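Local atomic coordinates of amide synthase (Vibrio cholerae, PDB entry 1L5A), a protein that is a stand-alone condensation enzyme of nonribosomal peptide synthesis, an amide synthase that probably forms an amide bond during assembly of the siderophore vibriobactin. Residues L51-Y63 and S98-V110. Numbering follows the deposited sequence.
Sequences LFRARFSAQGELY and STLIDAPITSHQV
D102 meets the hairpin 54-63 through both its backbone and its carboxylate. D102 N donates to F56 O over 2.7 Å in a nearly straight bond (174°). D102 OD1 accepts from Y63 OH at 2.9 Å through its anti lone pair, with the carboxylate plane turned 44° from the tyrosine ring. OD2 takes a hydrogen from water 2, which accepts from A58 N. The type II turn L100 to A103 brings D102 to the hairpin. I101 CG2 packs against A58 CB, 4.2 Å away.

R55, extended from CG to NE, passes across A103 and P104. Its guanidinium lays one face over A103 C and P104 N, with NH2 3.5 Å from P104 CG. The I105 side chain leaves the backbone toward the hairpin; CG1 packs on A54 O, and CD1 lies at the edge of the F56 ring, 4.2 Å from F56 CD1.

T106 CG2 sits over one face of the F52 ring, 3.9 Å from its centroid, a CH-pi contact. T106 OG1 stands between the backbone N and the carbonyl carbon (chi1 78°), where it shares a hydrogen bond of 2.7 Å with H108 NE2 and another with water 1, which donates to F52 O. The F52 and H108 rings are tilted to each other and hardly overlap, their centroids 5.7 Å apart.

The contact sets the 54-64 hairpin of the condensation domain on the loop entering strand 107-114. W9 of helix 6-14 touches L100, V46 of helix 35-47 touches H108, and on strand 117-125 I105 touches H125, first histidine of the HHxxxDG motif.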
ATOM      1  N   LEU A  51     -24.774  -8.544   6.606  1.00 24.30           N
ATOM      2  CA  LEU A  51     -25.206  -9.331   5.464  1.00 29.07           C
ATOM      3  C   LEU A  51     -26.320 -10.340   5.813  1.00 31.42           C
ATOM      4  O   LEU A  51     -27.115 -10.694   4.950  1.00 35.28           O
ATOM      5  CB  LEU A  51     -23.998 -10.024   4.816  1.00 23.46           C
ATOM      6  CG  LEU A  51     -24.138 -10.321   3.324  1.00 36.87           C
ATOM      7  CD1 LEU A  51     -24.511  -9.045   2.558  1.00 32.65           C
ATOM      8  CD2 LEU A  51     -22.833 -10.900   2.804  1.00 33.50           C
ATOM      9  N   PHE A  52     -26.395 -10.808   7.053  1.00 23.09           N
ATOM     10  CA  PHE A  52     -27.476 -11.727   7.391  1.00 23.87           C
ATOM     11  C   PHE A  52     -28.843 -11.027   7.271  1.00 24.20           C
ATOM     12  O   PHE A  52     -29.876 -11.668   7.429  1.00 23.47           O
ATOM     13  CB  PHE A  52     -27.341 -12.267   8.818  1.00 21.43           C
ATOM     14  CG  PHE A  52     -26.312 -13.333   8.981  1.00 20.31           C
ATOM     15  CD1 PHE A  52     -26.163 -13.973  10.206  1.00 22.12           C
ATOM     16  CD2 PHE A  52     -25.457 -13.668   7.940  1.00 23.27           C
ATOM     17  CE1 PHE A  52     -25.173 -14.922  10.399  1.00 19.51           C
ATOM     18  CE2 PHE A  52     -24.456 -14.618   8.121  1.00 19.96           C
ATOM     19  CZ  PHE A  52     -24.314 -15.245   9.357  1.00 20.47           C
ATOM     20  N   ARG A  53     -28.858  -9.722   7.016  1.00 18.94           N
ATOM     21  CA  ARG A  53     -30.122  -8.996   6.876  1.00 21.66           C
ATOM     22  C   ARG A  53     -30.407  -8.725   5.402  1.00 26.68           C
ATOM     23  O   ARG A  53     -31.377  -8.051   5.048  1.00 27.34           O
ATOM     24  CB  ARG A  53     -30.092  -7.656   7.635  1.00 21.51           C
ATOM     25  CG  ARG A  53     -30.082  -7.783   9.166  1.00 19.65           C
ATOM     26  CD  ARG A  53     -30.173  -6.413   9.870  1.00 20.28           C
ATOM     27  NE  ARG A  53     -28.981  -5.578   9.669  1.00 12.12           N
ATOM     28  CZ  ARG A  53     -28.921  -4.537   8.846  1.00 22.01           C
ATOM     29  NH1 ARG A  53     -29.993  -4.181   8.127  1.00 13.13           N
ATOM     30  NH2 ARG A  53     -27.788  -3.846   8.746  1.00 22.31           N
ATOM     31  N   ALA A  54     -29.549  -9.250   4.546  1.00 22.94           N
ATOM     32  CA  ALA A  54     -29.705  -9.079   3.119  1.00 29.07           C
ATOM     33  C   ALA A  54     -30.942  -9.800   2.597  1.00 33.01           C
ATOM     34  O   ALA A  54     -31.337 -10.840   3.118  1.00 36.36           O
ATOM     35  CB  ALA A  54     -28.479  -9.614   2.405  1.00 27.86           C
ATOM     36  N   ARG A  55     -31.539  -9.222   1.560  1.00 35.55           N
ATOM     37  CA  ARG A  55     -32.704  -9.779   0.887  1.00 42.16           C
ATOM     38  C   ARG A  55     -32.619  -9.387  -0.586  1.00 45.26           C
ATOM     39  O   ARG A  55     -32.030  -8.352  -0.933  1.00 38.31           O
ATOM     40  CB  ARG A  55     -34.004  -9.258   1.518  1.00 41.59           C
ATOM     41  CG  ARG A  55     -34.186  -9.781   2.921  1.00 35.65           C
ATOM     42  CD  ARG A  55     -35.607  -9.770   3.363  1.00 38.40           C
ATOM     43  NE  ARG A  55     -35.758 -10.418   4.664  1.00 35.52           N
ATOM     44  CZ  ARG A  55     -36.925 -10.550   5.285  1.00 41.65           C
ATOM     45  NH1 ARG A  55     -38.039 -10.080   4.712  1.00 30.55           N
ATOM     46  NH2 ARG A  55     -36.979 -11.125   6.484  1.00 37.48           N
ATOM     47  N   PHE A  56     -33.187 -10.219  -1.458  1.00 46.21           N
ATOM     48  CA  PHE A  56     -33.128  -9.923  -2.882  1.00 44.69           C
ATOM     49  C   PHE A  56     -34.486  -9.737  -3.533  1.00 47.68           C
ATOM     50  O   PHE A  56     -35.445 -10.441  -3.208  1.00 48.95           O
ATOM     51  CB  PHE A  56     -32.368 -11.029  -3.608  1.00 48.18           C
ATOM     52  CG  PHE A  56     -30.962 -11.209  -3.129  1.00 42.10           C
ATOM     53  CD1 PHE A  56     -30.684 -12.024  -2.048  1.00 41.70           C
ATOM     54  CD2 PHE A  56     -29.917 -10.521  -3.735  1.00 43.78           C
ATOM     55  CE1 PHE A  56     -29.390 -12.152  -1.575  1.00 45.11           C
ATOM     56  CE2 PHE A  56     -28.618 -10.647  -3.269  1.00 38.33           C
ATOM     57  CZ  PHE A  56     -28.353 -11.460  -2.190  1.00 39.49           C
ATOM     58  N   SER A  57     -34.565  -8.781  -4.456  1.00 50.44           N
ATOM     59  CA  SER A  57     -35.805  -8.528  -5.190  1.00 46.15           C
ATOM     60  C   SER A  57     -35.878  -9.579  -6.288  1.00 45.36           C
ATOM     61  O   SER A  57     -34.914 -10.314  -6.519  1.00 44.10           O
ATOM     62  CB  SER A  57     -35.786  -7.152  -5.853  1.00 44.32           C
ATOM     63  OG  SER A  57     -35.095  -7.209  -7.086  1.00 45.88           O
ATOM     64  N   ALA A  58     -37.017  -9.643  -6.970  1.00 47.82           N
ATOM     65  CA  ALA A  58     -37.197 -10.604  -8.053  1.00 45.86           C
ATOM     66  C   ALA A  58     -36.210 -10.295  -9.177  1.00 41.69           C
ATOM     67  O   ALA A  58     -35.854 -11.177  -9.957  1.00 36.68           O
ATOM     68  CB  ALA A  58     -38.631 -10.540  -8.570  1.00 40.74           C
ATOM     69  N   GLN A  59     -35.764  -9.040  -9.229  1.00 34.55           N
ATOM     70  CA  GLN A  59     -34.822  -8.574 -10.237  1.00 40.29           C
ATOM     71  C   GLN A  59     -33.366  -8.627  -9.764  1.00 41.96           C
ATOM     72  O   GLN A  59     -32.489  -7.994 -10.367  1.00 37.85           O
ATOM     73  CB  GLN A  59     -35.148  -7.128 -10.633  1.00 43.12           C
ATOM     74  CG  GLN A  59     -36.552  -6.914 -11.163  1.00 60.10           C
ATOM     75  CD  GLN A  59     -37.629  -7.182 -10.123  1.00 68.03           C
ATOM     76  OE1 GLN A  59     -37.690  -6.513  -9.090  1.00 74.02           O
ATOM     77  NE2 GLN A  59     -38.489  -8.166 -10.395  1.00 67.65           N
ATOM     78  N   GLY A  60     -33.116  -9.353  -8.676  1.00 44.57           N
ATOM     79  CA  GLY A  60     -31.767  -9.467  -8.145  1.00 43.71           C
ATOM     80  C   GLY A  60     -31.222  -8.241  -7.420  1.00 46.68           C
ATOM     81  O   GLY A  60     -30.007  -8.149  -7.185  1.00 42.07           O
ATOM     82  N   GLU A  61     -32.091  -7.289  -7.079  1.00 46.52           N
ATOM     83  CA  GLU A  61     -31.647  -6.096  -6.358  1.00 46.72           C
ATOM     84  C   GLU A  61     -31.523  -6.426  -4.880  1.00 49.95           C
ATOM     85  O   GLU A  61     -32.487  -6.879  -4.254  1.00 51.86           O
ATOM     86  CB  GLU A  61     -32.625  -4.933  -6.516  1.00 48.90           C
ATOM     87  CG  GLU A  61     -32.460  -3.904  -5.405  1.00 60.11           C
ATOM     88  CD  GLU A  61     -32.997  -2.538  -5.765  1.00 65.05           C
ATOM     89  OE1 GLU A  61     -32.387  -1.851  -6.621  1.00 66.21           O
ATOM     90  OE2 GLU A  61     -34.031  -2.152  -5.188  1.00 63.81           O
ATOM     91  N   LEU A  62     -30.331  -6.213  -4.332  1.00 44.30           N
ATOM     92  CA  LEU A  62     -30.085  -6.485  -2.936  1.00 38.40           C
ATOM     93  C   LEU A  62     -30.530  -5.261  -2.151  1.00 40.54           C
ATOM     94  O   LEU A  62     -30.210  -4.125  -2.505  1.00 41.88           O
ATOM     95  CB  LEU A  62     -28.604  -6.765  -2.721  1.00 35.40           C
ATOM     96  CG  LEU A  62     -28.106  -7.137  -1.323  1.00 43.07           C
ATOM     97  CD1 LEU A  62     -26.719  -7.761  -1.418  1.00 38.40           C
ATOM     98  CD2 LEU A  62     -28.067  -5.909  -0.447  1.00 40.45           C
ATOM     99  N   TYR A  63     -31.310  -5.500  -1.106  1.00 39.47           N
ATOM    100  CA  TYR A  63     -31.805  -4.428  -0.246  1.00 34.39           C
ATOM    101  C   TYR A  63     -31.740  -4.959   1.205  1.00 40.47           C
ATOM    102  O   TYR A  63     -31.593  -6.182   1.423  1.00 34.60           O
ATOM    103  CB  TYR A  63     -33.229  -4.034  -0.675  1.00 31.61           C
ATOM    104  CG  TYR A  63     -34.282  -5.070  -0.399  1.00 32.41           C
ATOM    105  CD1 TYR A  63     -34.987  -5.065   0.798  1.00 34.02           C
ATOM    106  CD2 TYR A  63     -34.569  -6.068  -1.330  1.00 37.81           C
ATOM    107  CE1 TYR A  63     -35.968  -6.037   1.069  1.00 42.81           C
ATOM    108  CE2 TYR A  63     -35.541  -7.045  -1.073  1.00 44.53           C
ATOM    109  CZ  TYR A  63     -36.238  -7.022   0.133  1.00 46.70           C
ATOM    110  OH  TYR A  63     -37.191  -7.979   0.412  1.00 43.32           O
ATOM    111  N   SER A  98     -36.186 -23.005   0.311  1.00 81.91           N
ATOM    112  CA  SER A  98     -35.002 -22.181   0.140  1.00 83.86           C
ATOM    113  C   SER A  98     -35.087 -21.123  -0.959  1.00 84.26           C
ATOM    114  O   SER A  98     -34.135 -20.948  -1.727  1.00 84.56           O
ATOM    115  CB  SER A  98     -33.771 -23.072  -0.088  1.00 84.02           C
ATOM    116  OG  SER A  98     -33.991 -24.037  -1.100  1.00 82.57           O
ATOM    117  N   THR A  99     -36.219 -20.421  -1.031  1.00 79.16           N
ATOM    118  CA  THR A  99     -36.384 -19.362  -2.024  1.00 73.93           C
ATOM    119  C   THR A  99     -35.414 -18.251  -1.640  1.00 69.50           C
ATOM    120  O   THR A  99     -34.878 -18.250  -0.537  1.00 69.96           O
ATOM    121  CB  THR A  99     -37.810 -18.794  -2.020  1.00 76.76           C
ATOM    122  OG1 THR A  99     -38.742 -19.842  -2.319  1.00 80.16           O
ATOM    123  CG2 THR A  99     -37.939 -17.668  -3.055  1.00 76.17           C
ATOM    124  N   LEU A 100     -35.175 -17.311  -2.542  1.00 62.76           N
ATOM    125  CA  LEU A 100     -34.256 -16.229  -2.246  1.00 54.04           C
ATOM    126  C   LEU A 100     -34.935 -14.888  -2.339  1.00 54.08           C
ATOM    127  O   LEU A 100     -34.508 -13.934  -1.694  1.00 65.64           O
ATOM    128  CB  LEU A 100     -33.067 -16.245  -3.212  1.00 48.29           C
ATOM    129  CG  LEU A 100     -31.838 -17.084  -2.873  1.00 43.27           C
ATOM    130  CD1 LEU A 100     -30.742 -16.784  -3.876  1.00 37.61           C
ATOM    131  CD2 LEU A 100     -31.355 -16.762  -1.480  1.00 35.55           C
ATOM    132  N   ILE A 101     -35.982 -14.803  -3.151  1.00 50.97           N
ATOM    133  CA  ILE A 101     -36.681 -13.536  -3.315  1.00 45.94           C
ATOM    134  C   ILE A 101     -37.397 -13.118  -2.032  1.00 42.59           C
ATOM    135  O   ILE A 101     -38.090 -13.911  -1.404  1.00 36.99           O
ATOM    136  CB  ILE A 101     -37.736 -13.583  -4.468  1.00 46.42           C
ATOM    137  CG1 ILE A 101     -37.114 -14.140  -5.747  1.00 45.61           C
ATOM    138  CG2 ILE A 101     -38.261 -12.162  -4.764  1.00 38.82           C
ATOM    139  CD1 ILE A 101     -36.114 -13.220  -6.394  1.00 56.44           C
ATOM    140  N   ASP A 102     -37.194 -11.866  -1.651  1.00 40.83           N
ATOM    141  CA  ASP A 102     -37.826 -11.289  -0.479  1.00 45.75           C
ATOM    142  C   ASP A 102     -37.925 -12.187   0.764  1.00 44.62           C
ATOM    143  O   ASP A 102     -38.846 -12.031   1.560  1.00 47.12           O
ATOM    144  CB  ASP A 102     -39.215 -10.798  -0.884  1.00 45.74           C
ATOM    145  CG  ASP A 102     -39.171  -9.896  -2.110  1.00 53.98           C
ATOM    146  OD1 ASP A 102     -38.530  -8.816  -2.066  1.00 45.05           O
ATOM    147  OD2 ASP A 102     -39.776 -10.278  -3.134  1.00 61.20           O
ATOM    148  N   ALA A 103     -36.979 -13.104   0.947  1.00 39.65           N
ATOM    149  CA  ALA A 103     -37.019 -13.985   2.109  1.00 40.60           C
ATOM    150  C   ALA A 103     -35.755 -13.914   2.995  1.00 44.69           C
ATOM    151  O   ALA A 103     -34.708 -13.415   2.585  1.00 43.92           O
ATOM    152  CB  ALA A 103     -37.255 -15.414   1.651  1.00 45.17           C
ATOM    153  N   PRO A 104     -35.848 -14.412   4.232  1.00 41.37           N
ATOM    154  CA  PRO A 104     -34.678 -14.367   5.108  1.00 35.36           C
ATOM    155  C   PRO A 104     -33.654 -15.351   4.580  1.00 39.80           C
ATOM    156  O   PRO A 104     -33.995 -16.489   4.270  1.00 42.87           O
ATOM    157  CB  PRO A 104     -35.227 -14.818   6.469  1.00 31.39           C
ATOM    158  CG  PRO A 104     -36.742 -14.658   6.343  1.00 24.79           C
ATOM    159  CD  PRO A 104     -37.008 -15.008   4.915  1.00 34.20           C
ATOM    160  N   ILE A 105     -32.397 -14.927   4.513  1.00 40.20           N
ATOM    161  CA  ILE A 105     -31.343 -15.793   4.013  1.00 34.73           C
ATOM    162  C   ILE A 105     -30.763 -16.699   5.081  1.00 29.77           C
ATOM    163  O   ILE A 105     -30.109 -17.686   4.764  1.00 34.76           O
ATOM    164  CB  ILE A 105     -30.193 -14.972   3.390  1.00 39.19           C
ATOM    165  CG1 ILE A 105     -30.752 -13.956   2.395  1.00 44.83           C
ATOM    166  CG2 ILE A 105     -29.247 -15.879   2.645  1.00 39.07           C
ATOM    167  CD1 ILE A 105     -31.466 -14.551   1.224  1.00 49.00           C
ATOM    168  N   THR A 106     -30.966 -16.386   6.350  1.00 26.30           N
ATOM    169  CA  THR A 106     -30.404 -17.275   7.364  1.00 31.30           C
ATOM    170  C   THR A 106     -31.443 -17.784   8.350  1.00 27.37           C
ATOM    171  O   THR A 106     -32.569 -17.316   8.376  1.00 32.99           O
ATOM    172  CB  THR A 106     -29.262 -16.602   8.163  1.00 33.94           C
ATOM    173  OG1 THR A 106     -29.814 -15.712   9.144  1.00 29.13           O
ATOM    174  CG2 THR A 106     -28.343 -15.832   7.223  1.00 37.08           C
ATOM    175  N   SER A 107     -31.046 -18.756   9.159  1.00 29.29           N
ATOM    176  CA  SER A 107     -31.914 -19.337  10.167  1.00 28.43           C
ATOM    177  C   SER A 107     -31.052 -19.644  11.390  1.00 26.15           C
ATOM    178  O   SER A 107     -29.892 -20.051  11.254  1.00 26.56           O
ATOM    179  CB  SER A 107     -32.561 -20.623   9.625  1.00 31.67           C
ATOM    180  OG  SER A 107     -33.544 -21.138  10.510  1.00 34.21           O
ATOM    181  N   HIS A 108     -31.613 -19.451  12.580  1.00 23.35           N
ATOM    182  CA  HIS A 108     -30.884 -19.706  13.817  1.00 24.98           C
ATOM    183  C   HIS A 108     -31.780 -20.424  14.807  1.00 29.36           C
ATOM    184  O   HIS A 108     -32.812 -19.905  15.237  1.00 26.80           O
ATOM    185  CB  HIS A 108     -30.381 -18.375  14.397  1.00 19.75           C
ATOM    186  CG  HIS A 108     -29.649 -17.549  13.393  1.00 26.42           C
ATOM    187  ND1 HIS A 108     -28.313 -17.740  13.106  1.00 23.67           N
ATOM    188  CD2 HIS A 108     -30.102 -16.642  12.492  1.00 27.69           C
ATOM    189  CE1 HIS A 108     -27.979 -16.993  12.068  1.00 30.96           C
ATOM    190  NE2 HIS A 108     -29.046 -16.317  11.676  1.00 27.46           N
ATOM    191  N   GLN A 109     -31.387 -21.631  15.178  1.00 29.39           N
ATOM    192  CA  GLN A 109     -32.196 -22.391  16.103  1.00 30.38           C
ATOM    193  C   GLN A 109     -31.329 -22.861  17.268  1.00 34.79           C
ATOM    194  O   GLN A 109     -30.183 -23.239  17.065  1.00 34.82           O
ATOM    195  CB  GLN A 109     -32.793 -23.593  15.370  1.00 32.43           C
ATOM    196  CG  GLN A 109     -33.637 -23.270  14.123  1.00 28.82           C
ATOM    197  CD  GLN A 109     -33.888 -24.524  13.230  1.00 41.12           C
ATOM    198  OE1 GLN A 109     -33.802 -25.681  13.694  1.00 26.63           O
ATOM    199  NE2 GLN A 109     -34.205 -24.288  11.952  1.00 39.11           N
ATOM    200  N   VAL A 110     -31.865 -22.821  18.488  1.00 34.22           N
ATOM    201  CA  VAL A 110     -31.118 -23.286  19.652  1.00 30.01           C
ATOM    202  C   VAL A 110     -31.965 -24.275  20.437  1.00 32.46           C
ATOM    203  O   VAL A 110     -33.152 -24.052  20.638  1.00 31.19           O
ATOM    204  CB  VAL A 110     -30.749 -22.136  20.615  1.00 32.90           C
ATOM    205  CG1 VAL A 110     -29.877 -22.678  21.740  1.00 23.84           C
ATOM    206  CG2 VAL A 110     -30.014 -21.037  19.878  1.00 34.10           C
TER
HETATM  207  O   HOH W   1     -31.537 -13.922   7.971  1.00 25.50           O
HETATM  208  O   HOH W   2     -39.441  -9.083  -5.516  1.00 48.37           O